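Local coordinates for topoisomerase I-like protein (Leishmania donovani, PDB 2B9S) that probably relaxes supercoiled DNA as a type IB topoisomerase, nicking one strand and resealing it, and is held here with nicked DNA and vanadate in a transition-state-like complex, at residues H27-L31 and E136-Y140; V59-F63 and F81-W85; V212-A216 and Y228-A232. All coordinates share one frame; numbering follows the deposited sequence.

Contact 1 of 3, residues H27-L31 and E136-Y140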
loop_
_atom_site.group_PDB
_atom_site.type_symbol
_atom_site.label_atom_id
_atom_site.label_comp_id
_atom_site.label_asym_id
_atom_site.label_seq_id
_atom_site.Cartn_x
_atom_site.Cartn_y
_atom_site.Cartn_z
ATOM N N HIS D 27 -2.981 0.137 25.521
ATOM C CA HIS D 27 -2.470 1.247 24.709
ATOM C C HIS D 27 -3.202 2.516 25.082
ATOM O O HIS D 27 -4.227 2.472 25.751
ATOM C CB HIS D 27 -2.586 0.950 23.190
ATOM C CG HIS D 27 -3.998 0.784 22.707
ATOM N ND1 HIS D 27 -4.782 1.850 22.306
ATOM C CD2 HIS D 27 -4.768 -0.325 22.573
ATOM C CE1 HIS D 27 -5.974 1.403 21.955
ATOM N NE2 HIS D 27 -5.991 0.088 22.102
ATOM N N ASN D 28 -2.668 3.643 24.632
ATOM C CA ASN D 28 -3.189 4.964 24.972
ATOM C C ASN D 28 -4.037 5.658 23.898
ATOM O O ASN D 28 -4.267 6.862 23.988
ATOM C CB ASN D 28 -2.010 5.872 25.341
ATOM C CG ASN D 28 -1.289 5.401 26.589
ATOM O OD1 ASN D 28 -1.921 5.112 27.603
ATOM N ND2 ASN D 28 0.021 5.327 26.524
ATOM N N GLY D 29 -4.484 4.905 22.892
ATOM C CA GLY D 29 -5.326 5.450 21.825
ATOM C C GLY D 29 -4.537 6.215 20.783
ATOM O O GLY D 29 -3.424 5.837 20.425
ATOM N N VAL D 30 -5.103 7.321 20.326
ATOM C CA VAL D 30 -4.618 8.002 19.128
ATOM C C VAL D 30 -4.282 9.468 19.356
ATOM O O VAL D 30 -4.865 10.109 20.224
ATOM C CB VAL D 30 -5.655 7.876 17.979
ATOM C CG1 VAL D 30 -5.787 6.399 17.548
ATOM C CG2 VAL D 30 -7.019 8.457 18.392
ATOM N N LEU D 31 -3.338 9.987 18.572
ATOM C CA LEU D 31 -2.999 11.409 18.608
ATOM C C LEU D 31 -3.767 12.158 17.510
ATOM O O LEU D 31 -3.548 11.935 16.312
ATOM C CB LEU D 31 -1.471 11.622 18.516
ATOM C CG LEU D 31 -0.872 13.052 18.612
ATOM C CD1 LEU D 31 -1.371 13.842 19.821
ATOM C CD2 LEU D 31 0.647 13.061 18.580
ATOM N N GLU D 136 4.676 15.092 22.934
ATOM C CA GLU D 136 3.245 14.979 22.734
ATOM C C GLU D 136 2.888 13.601 22.213
ATOM O O GLU D 136 1.898 13.015 22.617
ATOM C CB GLU D 136 2.734 16.067 21.794
ATOM C CG GLU D 136 1.292 15.868 21.374
ATOM C CD GLU D 136 0.505 17.156 21.298
ATOM O OE1 GLU D 136 1.041 18.150 20.783
ATOM O OE2 GLU D 136 -0.653 17.176 21.753
ATOM N N ALA D 137 3.725 13.097 21.322
ATOM C CA ALA D 137 3.579 11.773 20.730
ATOM C C ALA D 137 3.980 10.596 21.641
ATOM O O ALA D 137 3.539 9.465 21.415
ATOM C CB ALA D 137 4.371 11.710 19.416
ATOM N N GLU D 138 4.807 10.852 22.661
ATOM C CA GLU D 138 5.412 9.766 23.464
ATOM C C GLU D 138 4.427 8.777 24.115
ATOM O O GLU D 138 4.661 7.575 24.053
ATOM C CB GLU D 138 6.448 10.290 24.481
ATOM C CG GLU D 138 7.283 9.184 25.183
ATOM C CD GLU D 138 8.211 8.389 24.230
ATOM O OE1 GLU D 138 8.594 8.918 23.166
ATOM O OE2 GLU D 138 8.567 7.226 24.550
ATOM N N PRO D 139 3.322 9.266 24.723
ATOM C CA PRO D 139 2.363 8.307 25.282
ATOM C C PRO D 139 1.681 7.400 24.235
ATOM O O PRO D 139 0.980 6.462 24.622
ATOM C CB PRO D 139 1.298 9.199 25.928
ATOM C CG PRO D 139 1.904 10.543 26.039
ATOM C CD PRO D 139 2.888 10.657 24.937
ATOM N N TYR D 140 1.890 7.675 22.938
ATOM C CA TYR D 140 1.155 7.006 21.869
ATOM C C TYR D 140 2.019 6.100 21.006
ATOM O O TYR D 140 1.485 5.309 20.205
ATOM C CB TYR D 140 0.443 8.033 20.982
ATOM C CG TYR D 140 -0.494 8.946 21.743
ATOM C CD1 TYR D 140 -1.749 8.500 22.143
ATOM C CD2 TYR D 140 -0.119 10.258 22.053
ATOM C CE1 TYR D 140 -2.621 9.324 22.831
ATOM C CE2 TYR D 140 -0.976 11.102 22.742
ATOM C CZ TYR D 140 -2.222 10.627 23.137
ATOM O OH TYR D 140 -3.081 11.453 23.829
HETATM O O HOH W 1 -1.175 4.329 20.380
#
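Asn-28 and Tyr-140 lie 5.7 Å apart between their CA atoms, the closest backbone approach between the irregular loop 27-31 and segment 136-140. Within the DNA binding fragment of the eukaryotic topoisomerase I family, the contact joins the loop after strand 25-26 to the end of helix 125-137 and illustrates how a loop can line one edge and one face of an aromatic ring. Tyr-140 holds its CG beside its own backbone N (chi1 -56°), which sends the ring in among the carbonyls of the loop. Its CE1 stands 3.2 Å from Asn-28 O and its CD1 3.6 Å from Gly-29 O, both oxygens lying at the ring edge near its plane; Val-30 O approaches CE1 obliquely. The weakly positive ring hydrogens probably suit such carbonyl neighbours. Above one face sits Leu-31, with CB 4.0 Å from Tyr-140 CD2, while Pro-139 CB lies over the opposite face. Leu-31 lies crosswise to Glu-136, and its CD1 meets the aliphatic CG of that glutamate at 3.7 Å; its CD2 rests against Ala-137. Two polar links complete the join. Asn-28 ND2 points at Pro-139 O in a modelled hydrogen bond so short that its length is doubtful. A water donates to both Gly-29 O (2.7 Å) and Tyr-140 O (2.8 Å). Within the loop, Gly-29 N gives its hydrogen to His-27 ND1 at 3.1 Å, almost in the imidazole plane, and Gly-29 has a positive phi (79°) that glycine adopts readily. Beyond the two segments, His-27 NE2 bonds to Asn-187 O at the end of strand 185-187, Leu-31 shares backbone hydrogen bonds with Phe-155 and Val-157, and Tyr-140, just ahead of strand 142-145, packs on Phe-155.

Contact 2 of 3, residues V59-F63 and F81-W85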
loop_
_atom_site.group_PDB
_atom_site.type_symbol
_atom_site.label_atom_id
_atom_site.label_comp_id
_atom_site.label_asym_id
_atom_site.label_seq_id
_atom_site.Cartn_x
_atom_site.Cartn_y
_atom_site.Cartn_z
ATOM N N VAL D 59 -11.101 24.752 4.275
ATOM C CA VAL D 59 -11.217 24.023 3.015
ATOM C C VAL D 59 -10.728 24.835 1.798
ATOM O O VAL D 59 -10.033 24.297 0.930
ATOM C CB VAL D 59 -12.636 23.420 2.844
ATOM C CG1 VAL D 59 -12.794 22.685 1.499
ATOM C CG2 VAL D 59 -12.914 22.452 3.989
ATOM N N ALA D 60 -11.060 26.124 1.758
ATOM C CA ALA D 60 -10.470 27.075 0.796
ATOM C C ALA D 60 -8.941 27.081 0.833
ATOM O O ALA D 60 -8.290 27.115 -0.199
ATOM C CB ALA D 60 -11.022 28.510 1.042
ATOM N N THR D 61 -8.374 27.053 2.040
ATOM C CA THR D 61 -6.929 27.130 2.248
ATOM C C THR D 61 -6.256 25.865 1.727
ATOM O O THR D 61 -5.150 25.921 1.230
ATOM C CB THR D 61 -6.571 27.381 3.782
ATOM O OG1 THR D 61 -7.225 28.574 4.244
ATOM C CG2 THR D 61 -5.056 27.523 4.029
ATOM N N MET D 62 -6.915 24.726 1.881
ATOM C CA MET D 62 -6.406 23.437 1.402
ATOM C C MET D 62 -6.073 23.459 -0.105
ATOM O O MET D 62 -4.998 23.039 -0.521
ATOM C CB MET D 62 -7.430 22.343 1.692
ATOM C CG MET D 62 -7.448 21.826 3.094
ATOM S SD MET D 62 -8.892 20.767 3.309
ATOM C CE MET D 62 -8.827 20.627 5.113
ATOM N N PHE D 63 -7.002 23.983 -0.888
ATOM C CA PHE D 63 -6.871 24.211 -2.322
ATOM C C PHE D 63 -5.878 25.328 -2.688
ATOM O O PHE D 63 -4.958 25.107 -3.492
ATOM C CB PHE D 63 -8.266 24.557 -2.871
ATOM C CG PHE D 63 -8.337 24.699 -4.387
ATOM C CD1 PHE D 63 -8.223 23.584 -5.220
ATOM C CD2 PHE D 63 -8.544 25.945 -4.969
ATOM C CE1 PHE D 63 -8.306 23.707 -6.603
ATOM C CE2 PHE D 63 -8.634 26.077 -6.371
ATOM C CZ PHE D 63 -8.519 24.954 -7.178
ATOM N N PHE D 81 -13.134 19.279 -5.485
ATOM C CA PHE D 81 -12.909 20.307 -4.464
ATOM C C PHE D 81 -14.084 21.289 -4.349
ATOM O O PHE D 81 -14.579 21.537 -3.250
ATOM C CB PHE D 81 -11.599 21.083 -4.698
ATOM C CG PHE D 81 -11.617 22.468 -4.074
ATOM C CD1 PHE D 81 -11.461 22.629 -2.676
ATOM C CD2 PHE D 81 -11.876 23.605 -4.865
ATOM C CE1 PHE D 81 -11.538 23.904 -2.084
ATOM C CE2 PHE D 81 -11.950 24.857 -4.294
ATOM C CZ PHE D 81 -11.772 25.014 -2.895
ATOM N N PHE D 82 -14.514 21.840 -5.487
ATOM C CA PHE D 82 -15.543 22.880 -5.536
ATOM C C PHE D 82 -16.890 22.357 -5.030
ATOM O O PHE D 82 -17.611 23.068 -4.324
ATOM C CB PHE D 82 -15.659 23.488 -6.963
ATOM C CG PHE D 82 -16.491 24.772 -7.030
ATOM C CD1 PHE D 82 -16.037 25.950 -6.426
ATOM C CD2 PHE D 82 -17.714 24.790 -7.690
ATOM C CE1 PHE D 82 -16.793 27.126 -6.475
ATOM C CE2 PHE D 82 -18.492 25.957 -7.740
ATOM C CZ PHE D 82 -18.026 27.132 -7.129
ATOM N N GLU D 83 -17.210 21.108 -5.374
ATOM C CA GLU D 83 -18.417 20.457 -4.877
ATOM C C GLU D 83 -18.347 20.264 -3.368
ATOM O O GLU D 83 -19.287 20.595 -2.665
ATOM C CB GLU D 83 -18.682 19.109 -5.610
ATOM N N SER D 84 -17.223 19.764 -2.873
ATOM C CA SER D 84 -17.003 19.628 -1.436
ATOM C C SER D 84 -17.118 20.961 -0.705
ATOM O O SER D 84 -17.787 21.045 0.327
ATOM C CB SER D 84 -15.646 18.981 -1.136
ATOM O OG SER D 84 -15.657 17.592 -1.425
ATOM N N TRP D 85 -16.479 21.992 -1.258
ATOM C CA TRP D 85 -16.435 23.318 -0.655
ATOM C C TRP D 85 -17.816 23.975 -0.604
ATOM O O TRP D 85 -18.199 24.541 0.423
ATOM C CB TRP D 85 -15.437 24.199 -1.406
ATOM C CG TRP D 85 -15.111 25.487 -0.732
ATOM C CD1 TRP D 85 -14.952 25.705 0.617
ATOM C CD2 TRP D 85 -14.876 26.750 -1.371
ATOM N NE1 TRP D 85 -14.652 27.023 0.850
ATOM C CE2 TRP D 85 -14.598 27.688 -0.348
ATOM C CE3 TRP D 85 -14.905 27.189 -2.712
ATOM C CZ2 TRP D 85 -14.315 29.036 -0.623
ATOM C CZ3 TRP D 85 -14.637 28.537 -2.979
ATOM C CH2 TRP D 85 -14.338 29.440 -1.942
#
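Phe-63 and Phe-81 lay their rings flat against each other where helices 54-64 and 75-89, successive in the chain, run antiparallel as a helical hairpin; the short segments make an angle of 167° and their axes come within 10.5 Å. It is a clear case of helices joined by aromatic layering. The two phenyl planes are only 5° from parallel and their centroids 4.2 Å apart, an offset stack in which Phe-81 CD2 lies above the rim of the Phe-63 ring. The displacement brings the Phe-63 CB over the Phe-81 face as well, 3.6 Å from the ring centroid, for a CH-pi contact beside the stack. With CG anti to the backbone N (chi1 -175° for Phe-63), each side chain reaches from its own helix into the gap, where the two lie nearly perpendicular although their rings end parallel. Phe-81 is thereby wedged deep between the helices: its CE1 edge meets Val-59 O at 3.4 Å, near the ring plane, and its CZ lies over a face of the Trp-85 indole one turn further along. That same indole face receives the Ala-60 backbone, while Ala-60 CB touches Trp-85 CZ2 at 3.7 Å. Val-59 points the other way as it passes Phe-81 and Trp-85, its CG1 packing 3.8 Å from Trp-85 CD1 and 4.0 Å from Phe-81 CE1. All five of these residues are buried. The aromatic cluster extends past the pair: Phe-63 also stacks with Tyr-72 and meets Phe-104 edge to face, and Leu-162 of strand 161-162 packs against Phe-63 and Phe-81. The one polar atom of the indole is satisfied across the hairpin, where Trp-85 NE1 forms a hydrogen bond with Glu-56 O, one turn before Ala-60.

Contact 3 of 3, residues V212-A216 and Y228-A232. With nucleotides of chain A.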
loop_
_atom_site.group_PDB
_atom_site.type_symbol
_atom_site.label_atom_id
_atom_site.label_comp_id
_atom_site.label_asym_id
_atom_site.label_seq_id
_atom_site.Cartn_x
_atom_site.Cartn_y
_atom_site.Cartn_z
ATOM N N VAL D 212 -8.448 -9.863 16.286
ATOM C CA VAL D 212 -7.877 -8.825 15.400
ATOM C C VAL D 212 -6.615 -8.175 15.997
ATOM O O VAL D 212 -6.352 -8.334 17.189
ATOM C CB VAL D 212 -8.961 -7.758 14.907
ATOM C CG1 VAL D 212 -10.113 -8.467 14.171
ATOM C CG2 VAL D 212 -9.493 -6.881 16.050
ATOM N N THR D 213 -5.855 -7.447 15.168
ATOM C CA THR D 213 -4.516 -6.929 15.516
ATOM C C THR D 213 -4.465 -5.401 15.555
ATOM O O THR D 213 -3.382 -4.803 15.694
ATOM C CB THR D 213 -3.420 -7.354 14.497
ATOM O OG1 THR D 213 -3.695 -6.761 13.218
ATOM C CG2 THR D 213 -3.320 -8.844 14.349
ATOM N N TRP D 214 -5.623 -4.765 15.386
ATOM C CA TRP D 214 -5.688 -3.311 15.327
ATOM C C TRP D 214 -6.109 -2.704 16.651
ATOM O O TRP D 214 -6.837 -3.348 17.425
ATOM C CB TRP D 214 -6.606 -2.838 14.190
ATOM C CG TRP D 214 -8.018 -3.380 14.140
ATOM C CD1 TRP D 214 -8.464 -4.441 13.386
ATOM C CD2 TRP D 214 -9.196 -2.823 14.777
ATOM N NE1 TRP D 214 -9.826 -4.594 13.555
ATOM C CE2 TRP D 214 -10.292 -3.612 14.390
ATOM C CE3 TRP D 214 -9.416 -1.746 15.639
ATOM C CZ2 TRP D 214 -11.586 -3.366 14.844
ATOM C CZ3 TRP D 214 -10.695 -1.496 16.084
ATOM C CH2 TRP D 214 -11.769 -2.293 15.683
ATOM N N LEU D 215 -5.648 -1.473 16.907
ATOM C CA LEU D 215 -5.907 -0.800 18.183
ATOM C C LEU D 215 -7.027 0.227 18.061
ATOM O O LEU D 215 -7.677 0.597 19.056
ATOM C CB LEU D 215 -4.639 -0.103 18.721
ATOM C CG LEU D 215 -3.291 -0.818 18.625
ATOM C CD1 LEU D 215 -2.134 -0.022 19.301
ATOM C CD2 LEU D 215 -3.360 -2.236 19.151
ATOM N N ALA D 216 -7.236 0.714 16.845
ATOM C CA ALA D 216 -8.293 1.676 16.570
ATOM C C ALA D 216 -8.682 1.630 15.087
ATOM O O ALA D 216 -7.889 1.193 14.242
ATOM C CB ALA D 216 -7.861 3.100 17.011
ATOM N N TYR D 228 -7.060 1.756 9.961
ATOM C CA TYR D 228 -6.680 1.105 11.213
ATOM C C TYR D 228 -5.367 1.599 11.721
ATOM O O TYR D 228 -4.426 1.793 10.949
ATOM C CB TYR D 228 -6.516 -0.394 11.036
ATOM C CG TYR D 228 -7.724 -1.089 10.515
ATOM C CD1 TYR D 228 -8.695 -1.564 11.386
ATOM C CD2 TYR D 228 -7.882 -1.319 9.136
ATOM C CE1 TYR D 228 -9.786 -2.200 10.921
ATOM C CE2 TYR D 228 -8.998 -1.948 8.670
ATOM C CZ TYR D 228 -9.936 -2.392 9.566
ATOM O OH TYR D 228 -11.040 -3.057 9.106
ATOM N N VAL D 229 -5.316 1.791 13.033
ATOM C CA VAL D 229 -4.060 1.928 13.745
ATOM C C VAL D 229 -3.546 0.523 14.061
ATOM O O VAL D 229 -4.219 -0.271 14.720
ATOM C CB VAL D 229 -4.235 2.734 15.033
ATOM C CG1 VAL D 229 -2.908 2.864 15.752
ATOM C CG2 VAL D 229 -4.823 4.101 14.728
ATOM N N MET D 230 -2.363 0.216 13.557
ATOM C CA MET D 230 -1.753 -1.105 13.745
ATOM C C MET D 230 -0.298 -0.989 14.250
ATOM O O MET D 230 0.257 0.119 14.315
ATOM C CB MET D 230 -1.878 -1.925 12.438
ATOM C CG MET D 230 -3.336 -2.445 12.185
ATOM S SD MET D 230 -3.461 -3.605 10.829
ATOM C CE MET D 230 -5.234 -3.932 10.608
ATOM N N LEU D 231 0.319 -2.122 14.600
ATOM C CA LEU D 231 1.705 -2.122 15.129
ATOM C C LEU D 231 2.755 -1.850 14.058
ATOM O O LEU D 231 2.481 -1.997 12.880
ATOM C CB LEU D 231 2.027 -3.413 15.911
ATOM C CG LEU D 231 1.174 -3.783 17.138
ATOM C CD1 LEU D 231 1.890 -4.786 18.017
ATOM C CD2 LEU D 231 0.791 -2.584 17.964
ATOM N N ALA D 232 3.932 -1.402 14.486
ATOM C CA ALA D 232 5.056 -1.146 13.600
ATOM C C ALA D 232 5.618 -2.466 13.072
ATOM O O ALA D 232 5.433 -3.503 13.696
ATOM C CB ALA D 232 6.135 -0.353 14.332
ATOM P P DA A 7 -12.497 -5.751 11.291
ATOM O OP1 DA A 7 -12.742 -6.445 12.576
ATOM O OP2 DA A 7 -12.477 -4.277 11.194
ATOM O "O5'" DA A 7 -11.117 -6.282 10.732
ATOM C "C5'" DA A 7 -10.930 -7.653 10.488
ATOM C "C4'" DA A 7 -9.589 -7.872 9.819
ATOM O "O4'" DA A 7 -9.759 -7.664 8.397
ATOM C "C3'" DA A 7 -8.418 -6.971 10.232
ATOM O "O3'" DA A 7 -7.247 -7.743 10.067
ATOM C "C2'" DA A 7 -8.368 -5.945 9.134
ATOM C "C1'" DA A 7 -8.690 -6.868 7.952
ATOM N N9 DA A 7 -9.076 -6.137 6.740
ATOM C C8 DA A 7 -9.832 -5.006 6.709
ATOM N N7 DA A 7 -10.012 -4.557 5.507
ATOM C C5 DA A 7 -9.328 -5.417 4.696
ATOM C C6 DA A 7 -9.159 -5.444 3.310
ATOM N N6 DA A 7 -9.691 -4.517 2.498
ATOM N N1 DA A 7 -8.411 -6.440 2.804
ATOM C C2 DA A 7 -7.910 -7.361 3.637
ATOM N N3 DA A 7 -7.995 -7.419 4.966
ATOM C C4 DA A 7 -8.731 -6.409 5.438
ATOM P P DC A 8 -6.340 -8.317 11.240
ATOM O OP1 DC A 8 -6.824 -9.640 11.580
ATOM O OP2 DC A 8 -6.229 -7.304 12.330
ATOM O "O5'" DC A 8 -4.895 -8.192 10.561
ATOM C "C5'" DC A 8 -4.338 -9.033 9.629
ATOM C "C4'" DC A 8 -4.081 -8.376 8.260
ATOM O "O4'" DC A 8 -5.123 -7.500 7.788
ATOM C "C3'" DC A 8 -2.837 -7.554 7.988
ATOM O "O3'" DC A 8 -1.677 -8.401 8.052
ATOM C "C2'" DC A 8 -3.150 -7.179 6.536
ATOM C "C1'" DC A 8 -4.681 -7.187 6.480
ATOM N N1 DC A 8 -5.230 -5.869 6.006
ATOM C C2 DC A 8 -5.255 -5.631 4.621
ATOM O O2 DC A 8 -4.847 -6.509 3.847
ATOM N N3 DC A 8 -5.731 -4.447 4.164
ATOM C C4 DC A 8 -6.164 -3.515 5.025
ATOM N N4 DC A 8 -6.627 -2.378 4.494
ATOM C C5 DC A 8 -6.138 -3.723 6.454
ATOM C C6 DC A 8 -5.656 -4.907 6.897
HETATM O O HOH W 2 -1.070 -4.510 14.504
#
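Ala-216 and Val-229 meet at the apolar centre of the contact, with Ala-216 CB 3.9 Å from Val-229 CG2, and beside them Leu-215 and Leu-231 meet crosswise, touching through one methyl each. Further along, Trp-214 and Tyr-228 bring their rings together at an oblique 49°, Trp-214 CG lying 3.4 Å from Tyr-228 CD1. The indole is packed from two sides, by Tyr-228 on one face and by Val-212 CG2 on the opposite one, and Met-230 closes in with its CG against Trp-214 CB. Two backbone bonds join the segments: Leu-215 N donates to Val-229 O at 2.9 Å, and Val-229 N to Ala-216 O. These bonds lie where strands 216-219 and 226-229 come together as an antiparallel beta-hairpin at one side of a mixed four-stranded sheet, strand 226-229 being its outermost member within the chain. Past Met-230 the backbones draw apart, and a water joins them, donating to Thr-213 O and accepting from Leu-231 N. At the outer edge lies the DNA. Met-230 CE packs 3.9 Å from C6 of DC8 of chain A. Tyr-228 OH donates to OP2 of DA7 of chain A at 2.8 Å, with that oxygen in the plane of the phenol ring. Trp-214 presents its indole edge to the same nucleotide, although its NE1 stays 3.5 Å from O5' of DA7 of chain A. The next phosphate is gripped twice by one residue: OP2 of DC8 of chain A accepts from Thr-213 N at 2.9 Å and from Thr-213 OG1 at 2.7 Å. With chi1 at 65°, OG1 sits between the backbone N and the carbonyl carbon, which brings the hydroxyl to the same oxygen as the residue's own N-H.

Overall arrangement
All three contacts fall within the DNA binding fragment of the enzyme. Along the chain, contact 2 comes between the two segments of contact 1, and contact 3 follows both. Contacts 1 and 3 adjoin, their centres about 13 Å apart, with contact 3 on the DNA and contact 1 packed beside it: Val-30 packs on Ala-216 and Val-229, and His-27 on Leu-215, so the loop 27-31 rests on the hairpin 216-219/226-229, whose Tyr-228, with Thr-213 of the preceding loop, binds DNA phosphates. Contact 2, in the helix pair 54-64 and 75-89, stands apart, its centre about 30 Å from that of contact 1 and 31 Å from that of contact 3, and touches neither.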